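Local structure of acyl-CoA thioesterase II (Mycobacterium avium subsp. paratuberculosis, 4R9Z) at residues A46-S51 and D187-A192; A55-H60 and T88-R93; P171-M176 and F237-S242; V201-P206 and V267-Y272. The protein probably hydrolyses fatty acyl-CoA thioesters to free fatty acids and coenzyme A, as expected of a double hot-dog thioesterase. All coordinates share one frame; numbering follows the deposited sequence.

Contact 1. Residues A46-S51 and D187-A192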
loop_
_atom_site.group_PDB
_atom_site.type_symbol
_atom_site.label_atom_id
_atom_site.label_comp_id
_atom_site.label_asym_id
_atom_site.label_seq_id
_atom_site.Cartn_x
_atom_site.Cartn_y
_atom_site.Cartn_z
ATOM N N ALA B 46 -1.607 -9.380 13.341
ATOM C CA ALA B 46 -2.852 -9.133 12.628
ATOM C C ALA B 46 -2.908 -9.928 11.326
ATOM O O ALA B 46 -3.975 -10.375 10.907
ATOM C CB ALA B 46 -3.015 -7.655 12.354
ATOM N N LEU B 47 -1.752 -10.111 10.697
ATOM C CA LEU B 47 -1.672 -10.870 9.460
ATOM C C LEU B 47 -1.921 -12.341 9.727
ATOM O O LEU B 47 -2.561 -13.024 8.932
ATOM C CB LEU B 47 -0.312 -10.689 8.791
ATOM C CG LEU B 47 -0.166 -11.482 7.486
ATOM C CD1 LEU B 47 -1.173 -11.018 6.437
ATOM C CD2 LEU B 47 1.267 -11.431 6.950
ATOM N N LEU B 48 -1.418 -12.826 10.855
ATOM C CA LEU B 48 -1.662 -14.206 11.248
ATOM C C LEU B 48 -3.132 -14.405 11.580
ATOM O O LEU B 48 -3.714 -15.445 11.272
ATOM C CB LEU B 48 -0.787 -14.601 12.438
ATOM C CG LEU B 48 0.675 -14.831 12.061
ATOM C CD1 LEU B 48 1.564 -14.909 13.292
ATOM C CD2 LEU B 48 0.791 -16.088 11.219
ATOM N N ALA B 49 -3.726 -13.392 12.199
ATOM C CA ALA B 49 -5.138 -13.437 12.522
ATOM C C ALA B 49 -5.951 -13.667 11.259
ATOM O O ALA B 49 -6.701 -14.633 11.164
ATOM C CB ALA B 49 -5.563 -12.154 13.200
ATOM N N ALA B 50 -5.737 -12.812 10.266
ATOM C CA ALA B 50 -6.420 -12.927 8.989
ATOM C C ALA B 50 -6.153 -14.278 8.332
ATOM O O ALA B 50 -7.074 -14.942 7.863
ATOM C CB ALA B 50 -5.997 -11.794 8.064
ATOM N N SER B 51 -4.885 -14.675 8.310
ATOM C CA SER B 51 -4.464 -15.908 7.654
ATOM C C SER B 51 -5.151 -17.147 8.220
ATOM O O SER B 51 -5.495 -18.060 7.475
ATOM C CB SER B 51 -2.951 -16.069 7.764
ATOM O OG SER B 51 -2.285 -14.929 7.255
ATOM N N ASP B 187 6.663 -22.956 8.430
ATOM C CA ASP B 187 5.271 -22.658 8.139
ATOM C C ASP B 187 5.235 -21.477 7.170
ATOM O O ASP B 187 5.597 -20.362 7.542
ATOM C CB ASP B 187 4.520 -22.348 9.438
ATOM C CG ASP B 187 3.024 -22.185 9.243
ATOM O OD1 ASP B 187 2.564 -22.030 8.090
ATOM O OD2 ASP B 187 2.301 -22.202 10.262
ATOM N N PRO B 188 4.789 -21.724 5.929
ATOM C CA PRO B 188 4.662 -20.713 4.871
ATOM C C PRO B 188 3.992 -19.430 5.353
ATOM O O PRO B 188 4.468 -18.336 5.054
ATOM C CB PRO B 188 3.793 -21.411 3.827
ATOM C CG PRO B 188 4.072 -22.851 4.011
ATOM C CD PRO B 188 4.346 -23.054 5.475
ATOM N N VAL B 189 2.895 -19.578 6.089
ATOM C CA VAL B 189 2.155 -18.443 6.630
ATOM C C VAL B 189 2.918 -17.746 7.764
ATOM O O VAL B 189 2.958 -16.516 7.827
ATOM C CB VAL B 189 0.755 -18.885 7.121
ATOM C CG1 VAL B 189 0.117 -17.816 7.987
ATOM C CG2 VAL B 189 -0.134 -19.224 5.937
ATOM N N LEU B 190 3.513 -18.526 8.663
ATOM C CA LEU B 190 4.325 -17.954 9.735
ATOM C C LEU B 190 5.519 -17.206 9.160
ATOM O O LEU B 190 5.900 -16.150 9.655
ATOM C CB LEU B 190 4.799 -19.036 10.707
ATOM C CG LEU B 190 5.618 -18.557 11.909
ATOM C CD1 LEU B 190 4.911 -17.415 12.618
ATOM C CD2 LEU B 190 5.871 -19.701 12.879
ATOM N N THR B 191 6.113 -17.775 8.117
ATOM C CA THR B 191 7.245 -17.167 7.430
ATOM C C THR B 191 6.874 -15.817 6.813
ATOM O O THR B 191 7.636 -14.854 6.894
ATOM C CB THR B 191 7.790 -18.103 6.335
ATOM O OG1 THR B 191 8.299 -19.295 6.945
ATOM C CG2 THR B 191 8.900 -17.435 5.553
ATOM N N ALA B 192 5.698 -15.751 6.195
ATOM C CA ALA B 192 5.248 -14.520 5.564
ATOM C C ALA B 192 5.068 -13.407 6.594
ATOM O O ALA B 192 5.456 -12.264 6.353
ATOM C CB ALA B 192 3.962 -14.757 4.812
#
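L47 is the first residue of the helical segment 46-51 to meet 187-192. Its CD2 comes 4.3 Å from the A192 carbonyl carbon, and the same side chain also rests on P59 and V62 of strand 58-66. A leucine suits this position because its forked end can fill two directions at once. L48, next along, forms much of the apolar contact. Its CG stands beside the backbone N (chi1 -75°), and from there the two methyls diverge: CD2 comes within 3.7 Å of V189 CG1, while CD1 reaches L190 CD1 at 4.2 Å. A turn later S51 closes the row. Its CB packs against the same V189 methyl, S51 CB to V189 CG1 being 3.5 Å. The hydroxyl folds back on its own helix, with S51 OG bonded to L47 O at 2.6 Å. That carbonyl also accepts from S51 N, the two donors arriving from opposite faces of its plane, so the buried hydroxyl is satisfied without a partner on the other helix. V189 thus presents CG1 to both L48 and S51. D187 caps the start of its helix, its OD1 accepting from V189 N at 3.2 Å. No hydrogen bond joins the two segments; the axes of 46-51 and 188-192 approach to 9.9 Å, their directions 152° apart and so nearly antiparallel. This is apolar helix-helix packing between the long helix of one hot-dog domain, 39-52, and that of the other, 188-201, as expected where two hot-dog repeats join in one chain.

Contact 2. Residues A55-H60 and T88-R93; sequences AGREPH and TFSARR
S90 OG hydrogen-bonds to the carboxylate of E85 and also lies against R57 NH1, in the N-terminal hot-dog domain of the chain. The R57 nitrogen is modelled closer to the hydroxyl than a hydrogen bond usually allows, so the exact length of that contact is doubtful. Here the chain entering strand 58-66 passes the start of strand 89-98, the directions of the touching parts being 81° apart. R57 bridges the distance with a side chain extended from CG to NE, a reach that a long, straight arginine is well able to supply. Its NH2 bonds to G86 O, while T88 O lies over one face of the guanidinium and F89 O near the edge, 3.1 Å from R57 NH1. With E85 it makes a long, weak ion pair. R92, further along the strand, has salt bridges of its own to E85 and D82.

The second meeting is aromatic. H60 stands where the chain turns a corner, and its ring meets that of F89 obliquely, the planes 71° apart. F89 also packs edge-to-face on Y272 of the second subunit, and H60 ND1 bonds to E270 of that subunit, which puts this pair at the dimer interface. H60 NE2 is held by the hydroxyl of S109, and the same atom lies near the edge of the phenyl ring, 3.5 Å from F89 CE1.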
loop_
_atom_site.group_PDB
_atom_site.type_symbol
_atom_site.label_atom_id
_atom_site.label_comp_id
_atom_site.label_asym_id
_atom_site.label_seq_id
_atom_site.Cartn_x
_atom_site.Cartn_y
_atom_site.Cartn_z
ATOM N N ALA B 55 -8.719 -20.433 4.872
ATOM C CA ALA B 55 -8.386 -21.845 4.981
ATOM C C ALA B 55 -7.384 -22.299 3.926
ATOM O O ALA B 55 -7.723 -22.432 2.750
ATOM C CB ALA B 55 -9.653 -22.675 4.892
ATOM N N GLY B 56 -6.153 -22.552 4.373
ATOM C CA GLY B 56 -5.085 -23.034 3.511
ATOM C C GLY B 56 -4.746 -22.101 2.359
ATOM O O GLY B 56 -4.395 -22.542 1.262
ATOM N N ARG B 57 -4.836 -20.802 2.617
ATOM C CA ARG B 57 -4.519 -19.801 1.614
ATOM C C ARG B 57 -3.422 -18.889 2.142
ATOM O O ARG B 57 -3.368 -18.598 3.337
ATOM C CB ARG B 57 -5.768 -19.003 1.244
ATOM C CG ARG B 57 -6.766 -19.789 0.412
ATOM C CD ARG B 57 -7.980 -18.956 0.025
ATOM N NE ARG B 57 -8.956 -19.750 -0.720
ATOM C CZ ARG B 57 -10.053 -19.257 -1.292
ATOM N NH1 ARG B 57 -10.334 -17.966 -1.198
ATOM N NH2 ARG B 57 -10.875 -20.059 -1.953
ATOM N N GLU B 58 -2.531 -18.459 1.256
ATOM C CA GLU B 58 -1.412 -17.614 1.657
ATOM C C GLU B 58 -1.643 -16.148 1.287
ATOM O O GLU B 58 -2.283 -15.845 0.275
ATOM C CB GLU B 58 -0.117 -18.121 1.022
ATOM C CG GLU B 58 0.403 -19.406 1.639
ATOM C CD GLU B 58 1.434 -20.086 0.766
ATOM O OE1 GLU B 58 2.484 -19.468 0.492
ATOM O OE2 GLU B 58 1.189 -21.234 0.346
ATOM N N PRO B 59 -1.118 -15.229 2.110
ATOM C CA PRO B 59 -1.277 -13.801 1.822
ATOM C C PRO B 59 -0.368 -13.353 0.692
ATOM O O PRO B 59 0.823 -13.673 0.684
ATOM C CB PRO B 59 -0.883 -13.129 3.138
ATOM C CG PRO B 59 0.022 -14.096 3.796
ATOM C CD PRO B 59 -0.432 -15.465 3.391
ATOM N N HIS B 60 -0.926 -12.625 -0.267
ATOM C CA HIS B 60 -0.107 -12.099 -1.340
ATOM C C HIS B 60 0.067 -10.584 -1.184
ATOM O O HIS B 60 0.932 -9.989 -1.827
ATOM C CB HIS B 60 -0.703 -12.462 -2.697
ATOM C CG HIS B 60 -2.043 -11.851 -2.961
ATOM N ND1 HIS B 60 -2.191 -10.574 -3.450
ATOM C CD2 HIS B 60 -3.293 -12.346 -2.803
ATOM C CE1 HIS B 60 -3.479 -10.307 -3.592
ATOM N NE2 HIS B 60 -4.167 -11.362 -3.208
ATOM N N THR B 88 -11.224 -18.123 -5.866
ATOM C CA THR B 88 -9.791 -17.908 -6.009
ATOM C C THR B 88 -9.232 -17.077 -4.861
ATOM O O THR B 88 -8.252 -17.460 -4.221
ATOM C CB THR B 88 -9.454 -17.191 -7.340
ATOM O OG1 THR B 88 -10.149 -17.816 -8.427
ATOM C CG2 THR B 88 -7.964 -17.234 -7.604
ATOM N N PHE B 89 -9.880 -15.948 -4.594
ATOM C CA PHE B 89 -9.363 -14.970 -3.644
ATOM C C PHE B 89 -10.111 -14.917 -2.319
ATOM O O PHE B 89 -11.305 -15.208 -2.236
ATOM C CB PHE B 89 -9.390 -13.570 -4.268
ATOM C CG PHE B 89 -8.304 -13.328 -5.272
ATOM C CD1 PHE B 89 -7.027 -12.986 -4.859
ATOM C CD2 PHE B 89 -8.564 -13.432 -6.630
ATOM C CE1 PHE B 89 -6.023 -12.759 -5.781
ATOM C CE2 PHE B 89 -7.568 -13.209 -7.558
ATOM C CZ PHE B 89 -6.293 -12.872 -7.133
ATOM N N SER B 90 -9.389 -14.498 -1.290
ATOM C CA SER B 90 -9.978 -14.148 -0.011
ATOM C C SER B 90 -9.490 -12.762 0.398
ATOM O O SER B 90 -8.377 -12.359 0.059
ATOM C CB SER B 90 -9.613 -15.180 1.060
ATOM O OG SER B 90 -10.179 -16.443 0.770
ATOM N N ALA B 91 -10.329 -12.035 1.124
ATOM C CA ALA B 91 -9.948 -10.734 1.649
ATOM C C ALA B 91 -10.383 -10.622 3.100
ATOM O O ALA B 91 -11.452 -11.105 3.474
ATOM C CB ALA B 91 -10.559 -9.625 0.821
ATOM N N ARG B 92 -9.542 -10.006 3.921
ATOM C CA ARG B 92 -9.847 -9.833 5.338
ATOM C C ARG B 92 -9.595 -8.413 5.814
ATOM O O ARG B 92 -8.720 -7.723 5.300
ATOM C CB ARG B 92 -9.034 -10.810 6.190
ATOM C CG ARG B 92 -9.272 -12.268 5.847
ATOM C CD ARG B 92 -10.686 -12.682 6.209
ATOM N NE ARG B 92 -10.904 -14.107 5.996
ATOM C CZ ARG B 92 -11.595 -14.599 4.976
ATOM N NH1 ARG B 92 -12.130 -13.777 4.089
ATOM N NH2 ARG B 92 -11.751 -15.908 4.841
ATOM N N ARG B 93 -10.385 -7.987 6.794
ATOM C CA ARG B 93 -10.100 -6.790 7.571
ATOM C C ARG B 93 -9.685 -7.244 8.961
ATOM O O ARG B 93 -10.271 -8.172 9.508
ATOM C CB ARG B 93 -11.319 -5.875 7.679
ATOM C CG ARG B 93 -11.105 -4.717 8.647
ATOM C CD ARG B 93 -12.393 -3.960 8.986
ATOM N NE ARG B 93 -13.404 -3.993 7.933
ATOM C CZ ARG B 93 -14.713 -3.961 8.169
ATOM N NH1 ARG B 93 -15.153 -3.912 9.421
ATOM N NH2 ARG B 93 -15.584 -3.988 7.161
#

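Contact 3. Residues P171-M176 and F237-S242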
loop_
_atom_site.group_PDB
_atom_site.type_symbol
_atom_site.label_atom_id
_atom_site.label_comp_id
_atom_site.label_asym_id
_atom_site.label_seq_id
_atom_site.Cartn_x
_atom_site.Cartn_y
_atom_site.Cartn_z
ATOM N N PRO B 171 18.013 9.023 -2.150
ATOM C CA PRO B 171 17.082 8.089 -1.491
ATOM C C PRO B 171 17.650 7.306 -0.295
ATOM O O PRO B 171 16.924 6.497 0.285
ATOM C CB PRO B 171 16.701 7.125 -2.620
ATOM C CG PRO B 171 17.848 7.141 -3.537
ATOM C CD PRO B 171 18.442 8.520 -3.469
ATOM N N ALA B 172 18.925 7.506 0.026
ATOM C CA ALA B 172 19.552 6.900 1.204
ATOM C C ALA B 172 19.479 5.372 1.228
ATOM O O ALA B 172 19.061 4.791 2.220
ATOM C CB ALA B 172 18.931 7.469 2.482
ATOM N N ARG B 173 19.893 4.720 0.146
ATOM C CA ARG B 173 19.919 3.260 0.119
ATOM C C ARG B 173 20.788 2.661 1.224
ATOM O O ARG B 173 21.984 2.941 1.305
ATOM C CB ARG B 173 20.423 2.754 -1.231
ATOM C CG ARG B 173 19.449 2.902 -2.370
ATOM C CD ARG B 173 19.960 2.141 -3.576
ATOM N NE ARG B 173 20.138 0.721 -3.279
ATOM C CZ ARG B 173 21.003 -0.072 -3.905
ATOM N NH1 ARG B 173 21.785 0.418 -4.860
ATOM N NH2 ARG B 173 21.094 -1.353 -3.570
ATOM N N VAL B 174 20.181 1.847 2.083
ATOM C CA VAL B 174 20.936 1.131 3.108
ATOM C C VAL B 174 20.523 -0.342 3.110
ATOM O O VAL B 174 19.814 -0.796 4.009
ATOM C CB VAL B 174 20.722 1.723 4.516
ATOM C CG1 VAL B 174 21.787 1.210 5.472
ATOM C CG2 VAL B 174 20.743 3.239 4.480
ATOM N N PRO B 175 20.971 -1.099 2.098
ATOM C CA PRO B 175 20.606 -2.516 1.991
ATOM C C PRO B 175 21.296 -3.363 3.053
ATOM O O PRO B 175 22.388 -3.011 3.501
ATOM C CB PRO B 175 21.079 -2.889 0.584
ATOM C CG PRO B 175 22.224 -1.968 0.342
ATOM C CD PRO B 175 21.800 -0.666 0.960
ATOM N N MET B 176 20.666 -4.462 3.452
ATOM C CA MET B 176 21.196 -5.276 4.536
ATOM C C MET B 176 21.000 -6.767 4.285
ATOM O O MET B 176 20.108 -7.175 3.536
ATOM C CB MET B 176 20.527 -4.902 5.854
ATOM C CG MET B 176 19.093 -5.393 5.955
ATOM S SD MET B 176 18.194 -4.732 7.365
ATOM C CE MET B 176 19.288 -5.135 8.713
ATOM N N PHE B 237 18.354 -10.702 1.547
ATOM C CA PHE B 237 18.740 -9.353 1.146
ATOM C C PHE B 237 17.549 -8.407 1.253
ATOM O O PHE B 237 16.531 -8.611 0.594
ATOM C CB PHE B 237 19.277 -9.361 -0.285
ATOM C CG PHE B 237 19.926 -8.070 -0.708
ATOM C CD1 PHE B 237 19.174 -7.045 -1.263
ATOM C CD2 PHE B 237 21.294 -7.890 -0.582
ATOM C CE1 PHE B 237 19.772 -5.860 -1.661
ATOM C CE2 PHE B 237 21.894 -6.709 -0.985
ATOM C CZ PHE B 237 21.134 -5.694 -1.521
ATOM N N TYR B 238 17.678 -7.368 2.071
ATOM C CA TYR B 238 16.610 -6.383 2.198
ATOM C C TYR B 238 17.084 -5.013 1.751
ATOM O O TYR B 238 17.688 -4.267 2.521
ATOM C CB TYR B 238 16.098 -6.317 3.637
ATOM C CG TYR B 238 14.785 -5.584 3.792
ATOM C CD1 TYR B 238 13.879 -5.514 2.742
ATOM C CD2 TYR B 238 14.434 -4.989 5.002
ATOM C CE1 TYR B 238 12.671 -4.853 2.882
ATOM C CE2 TYR B 238 13.225 -4.328 5.153
ATOM C CZ TYR B 238 12.348 -4.265 4.089
ATOM O OH TYR B 238 11.145 -3.611 4.230
ATOM N N ASP B 239 16.781 -4.682 0.502
ATOM C CA ASP B 239 17.104 -3.379 -0.054
ATOM C C ASP B 239 16.162 -2.334 0.531
ATOM O O ASP B 239 14.950 -2.501 0.492
ATOM C CB ASP B 239 16.995 -3.422 -1.578
ATOM C CG ASP B 239 17.886 -2.408 -2.256
ATOM O OD1 ASP B 239 18.658 -1.730 -1.546
ATOM O OD2 ASP B 239 17.824 -2.305 -3.500
ATOM N N ARG B 240 16.728 -1.261 1.077
ATOM C CA ARG B 240 15.946 -0.229 1.758
ATOM C C ARG B 240 16.318 1.158 1.260
ATOM O O ARG B 240 17.490 1.446 1.022
ATOM C CB ARG B 240 16.167 -0.286 3.272
ATOM C CG ARG B 240 15.961 -1.647 3.912
ATOM C CD ARG B 240 16.280 -1.608 5.411
ATOM N NE ARG B 240 17.684 -1.308 5.674
ATOM C CZ ARG B 240 18.204 -1.129 6.887
ATOM N NH1 ARG B 240 17.439 -1.223 7.967
ATOM N NH2 ARG B 240 19.497 -0.859 7.023
ATOM N N SER B 241 15.323 2.029 1.141
ATOM C CA SER B 241 15.568 3.408 0.746
ATOM C C SER B 241 14.458 4.342 1.237
ATOM O O SER B 241 13.416 3.885 1.697
ATOM C CB SER B 241 15.727 3.489 -0.769
ATOM O OG SER B 241 14.552 3.054 -1.423
ATOM N N SER B 242 14.705 5.647 1.180
ATOM C CA SER B 242 13.681 6.642 1.496
ATOM C C SER B 242 13.565 7.639 0.354
ATOM O O SER B 242 14.252 8.657 0.346
ATOM C CB SER B 242 14.002 7.371 2.801
ATOM O OG SER B 242 12.929 8.205 3.204
#
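Backbone bonds draw 171-176 alongside segment 237-242, on strand 236-246 of the C-terminal hot-dog domain, where the loop runs into strand 176-180 antiparallel to 236-246. M176 and Y238 form a hydrogen-bonded pair, Y238 N to M176 O at 2.8 Å and M176 N to Y238 O at 3.1 Å. Further along, V174 N donates to R240 O and S242 N to P171 O. The prolines P171 and P175, which have no N-H to offer, suit this looser pairing and take part through carbonyl, CA-H or ring contacts.

Two arginines add side-chain bonds, one to a carboxylate and one to a carbonyl. R173 NH2 meets D239 OD1 at 3.2 Å in a salt bridge, the oxygen lying in the guanidinium plane while the two planar groups are turned 74° apart. R240 grips V174 O with two nitrogens, NE at 2.8 Å and NH2 at 3.0 Å, fixing a carbonyl of the irregular segment. The Y238 hydroxyl bonds to S199 O.

Apolar contacts complete the fit. P175 CB touches F237 CZ at 3.5 Å, and M176 CG packs beside Y238 CB. M176 places its CG between the backbone N and carbonyl carbon (chi1 73°), and its sulfur sits over the centre of the R240 guanidinium, SD 3.6 Å from CZ.

Contact 4. Residues V201-P206 and V267-Y272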
loop_
_atom_site.group_PDB
_atom_site.type_symbol
_atom_site.label_atom_id
_atom_site.label_comp_id
_atom_site.label_asym_id
_atom_site.label_seq_id
_atom_site.Cartn_x
_atom_site.Cartn_y
_atom_site.Cartn_z
ATOM N N VAL B 201 10.057 -3.187 10.845
ATOM C CA VAL B 201 10.873 -2.652 11.938
ATOM C C VAL B 201 12.246 -2.124 11.513
ATOM O O VAL B 201 12.849 -1.328 12.229
ATOM C CB VAL B 201 11.098 -3.709 13.045
ATOM C CG1 VAL B 201 9.772 -4.151 13.636
ATOM C CG2 VAL B 201 11.867 -4.903 12.500
ATOM N N THR B 202 12.736 -2.550 10.352
ATOM C CA THR B 202 14.058 -2.127 9.892
ATOM C C THR B 202 13.996 -0.932 8.954
ATOM O O THR B 202 15.020 -0.447 8.480
ATOM C CB THR B 202 14.796 -3.259 9.176
ATOM O OG1 THR B 202 14.017 -3.722 8.066
ATOM C CG2 THR B 202 15.056 -4.394 10.135
ATOM N N LEU B 203 12.801 -0.479 8.660
ATOM C CA LEU B 203 12.599 0.482 7.613
ATOM C C LEU B 203 12.577 1.925 8.044
ATOM O O LEU B 203 12.433 2.787 7.244
ATOM C CB LEU B 203 11.356 0.141 6.835
ATOM C CG LEU B 203 11.491 0.356 5.363
ATOM C CD1 LEU B 203 12.723 -0.322 4.877
ATOM C CD2 LEU B 203 10.292 -0.164 4.625
ATOM N N THR B 204 12.681 2.162 9.317
ATOM C CA THR B 204 12.901 3.482 9.795
ATOM C C THR B 204 14.213 4.111 9.421
ATOM O O THR B 204 14.258 5.283 9.182
ATOM C CB THR B 204 12.839 3.507 11.290
ATOM O OG1 THR B 204 13.459 2.321 11.794
ATOM C CG2 THR B 204 11.436 3.544 11.690
ATOM N N GLU B 205 15.299 3.350 9.431
ATOM C CA GLU B 205 16.616 3.950 9.389
ATOM C C GLU B 205 16.875 4.732 8.145
ATOM O O GLU B 205 17.442 5.796 8.266
ATOM C CB GLU B 205 17.755 2.952 9.687
ATOM C CG GLU B 205 19.122 3.197 9.004
ATOM C CD GLU B 205 19.892 4.463 9.410
ATOM O OE1 GLU B 205 19.520 5.163 10.345
ATOM O OE2 GLU B 205 20.924 4.748 8.799
ATOM N N PRO B 206 16.436 4.186 6.930
ATOM C CA PRO B 206 16.745 5.054 5.784
ATOM C C PRO B 206 16.120 6.441 5.917
ATOM O O PRO B 206 16.729 7.409 5.560
ATOM C CB PRO B 206 16.197 4.312 4.579
ATOM C CG PRO B 206 15.295 3.324 5.088
ATOM C CD PRO B 206 15.878 2.881 6.346
ATOM N N VAL B 267 7.867 -3.671 -0.654
ATOM C CA VAL B 267 7.412 -3.032 0.581
ATOM C C VAL B 267 7.371 -1.509 0.471
ATOM O O VAL B 267 8.240 -0.902 -0.156
ATOM C CB VAL B 267 8.325 -3.408 1.776
ATOM C CG1 VAL B 267 7.778 -2.845 3.069
ATOM C CG2 VAL B 267 8.468 -4.912 1.896
ATOM N N LYS B 268 6.355 -0.897 1.074
ATOM C CA LYS B 268 6.294 0.556 1.196
ATOM C C LYS B 268 5.827 0.954 2.591
ATOM O O LYS B 268 4.937 0.324 3.153
ATOM C CB LYS B 268 5.363 1.156 0.144
ATOM C CG LYS B 268 5.567 2.648 -0.067
ATOM C CD LYS B 268 6.782 2.922 -0.936
ATOM C CE LYS B 268 6.491 2.639 -2.398
ATOM N NZ LYS B 268 7.699 2.843 -3.247
ATOM N N GLN B 269 6.423 2.005 3.146
ATOM C CA GLN B 269 6.077 2.439 4.493
ATOM C C GLN B 269 6.050 3.958 4.613
ATOM O O GLN B 269 6.952 4.650 4.143
ATOM C CB GLN B 269 7.062 1.859 5.511
ATOM C CG GLN B 269 6.748 2.228 6.954
ATOM C CD GLN B 269 7.748 1.653 7.935
ATOM O OE1 GLN B 269 8.336 2.380 8.733
ATOM N NE2 GLN B 269 7.950 0.342 7.877
ATOM N N GLU B 270 5.016 4.470 5.270
ATOM C CA GLU B 270 4.904 5.898 5.516
ATOM C C GLU B 270 5.008 6.135 7.014
ATOM O O GLU B 270 4.373 5.435 7.805
ATOM C CB GLU B 270 3.587 6.441 4.956
ATOM C CG GLU B 270 3.415 7.951 5.052
ATOM C CD GLU B 270 2.098 8.424 4.456
ATOM O OE1 GLU B 270 1.059 7.774 4.714
ATOM O OE2 GLU B 270 2.102 9.440 3.724
ATOM N N MET B 271 5.831 7.102 7.406
ATOM C CA MET B 271 6.016 7.381 8.823
ATOM C C MET B 271 5.963 8.875 9.138
ATOM O O MET B 271 6.308 9.714 8.303
ATOM C CB MET B 271 7.338 6.784 9.311
ATOM C CG MET B 271 8.584 7.418 8.726
ATOM S SD MET B 271 9.987 6.282 8.757
ATOM C CE MET B 271 9.591 5.208 7.380
ATOM N N TYR B 272 5.519 9.184 10.352
ATOM C CA TYR B 272 5.329 10.552 10.823
ATOM C C TYR B 272 6.494 11.053 11.681
ATOM O O TYR B 272 6.923 10.376 12.617
ATOM C CB TYR B 272 4.024 10.641 11.615
ATOM C CG TYR B 272 3.733 11.983 12.253
ATOM C CD1 TYR B 272 3.574 13.127 11.481
ATOM C CD2 TYR B 272 3.579 12.097 13.634
ATOM C CE1 TYR B 272 3.291 14.352 12.069
ATOM C CE2 TYR B 272 3.296 13.314 14.230
ATOM C CZ TYR B 272 3.153 14.438 13.445
ATOM O OH TYR B 272 2.870 15.651 14.033
#
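L203 lies at the centre of this contact, its side chain turned toward strand 267-272 and laid along Q269. Its CB approaches the amide nitrogen, L203 CB to Q269 NE2 being 3.6 Å, and CD2 lies 3.9 Å from Q269 CB and 4.0 Å from V267 CG1. The leucine and glutamine run antiparallel alongside each other, so the leucine packs along the length of the glutamine.

Q269 is stretched out, with CG anti to the backbone N (chi1 -178°) and the chain straight beyond it. That reach carries its amide past L203 to A200, whose carbonyl accepts from NE2. A glutamine suits the place because its methylenes serve the apolar packing while its amide satisfies a backbone oxygen.

M271 adds a flexible thioether at the far end. Its chain bends at chi3 (77°), bringing CE to 3.7 Å from L203 O, with SD 4.2 Å from T204 CA. No hydrogen bond crosses between the two segments.

The short link 202-203 joins helix 188-201 to helix 204-211 and carries L203 against strands 236-246, 249-258 and 263-272. Around it, Y238 and R240 of the first and A252 of the second also touch L203, while T204 packs on Q219 of strand 218-226.

All four contacts are largely buried, yet their depth and chemistry differ. Contacts 1 and 4 lie nearest the centre of the chain, about 11 and 10 Å from it, and have no hydrogen bond between their segments; contacts 2 and 3, about 17 and 15 Å out, mix polar bonds with aromatic or apolar packing, and contact 3 includes an exposed proline. Contact 1 joins the two hot-dog domains, whereas each of the others stays within one. Contacts 1 and 2 touch, with L47 and A192 packing on P59 and A50 on R92. Contacts 3 and 4 are linked by a weak hydrogen bond from R240 NH1 to T202 O. Contacts 2 and 4 chiefly, and contact 3 through S242, meet the second subunit.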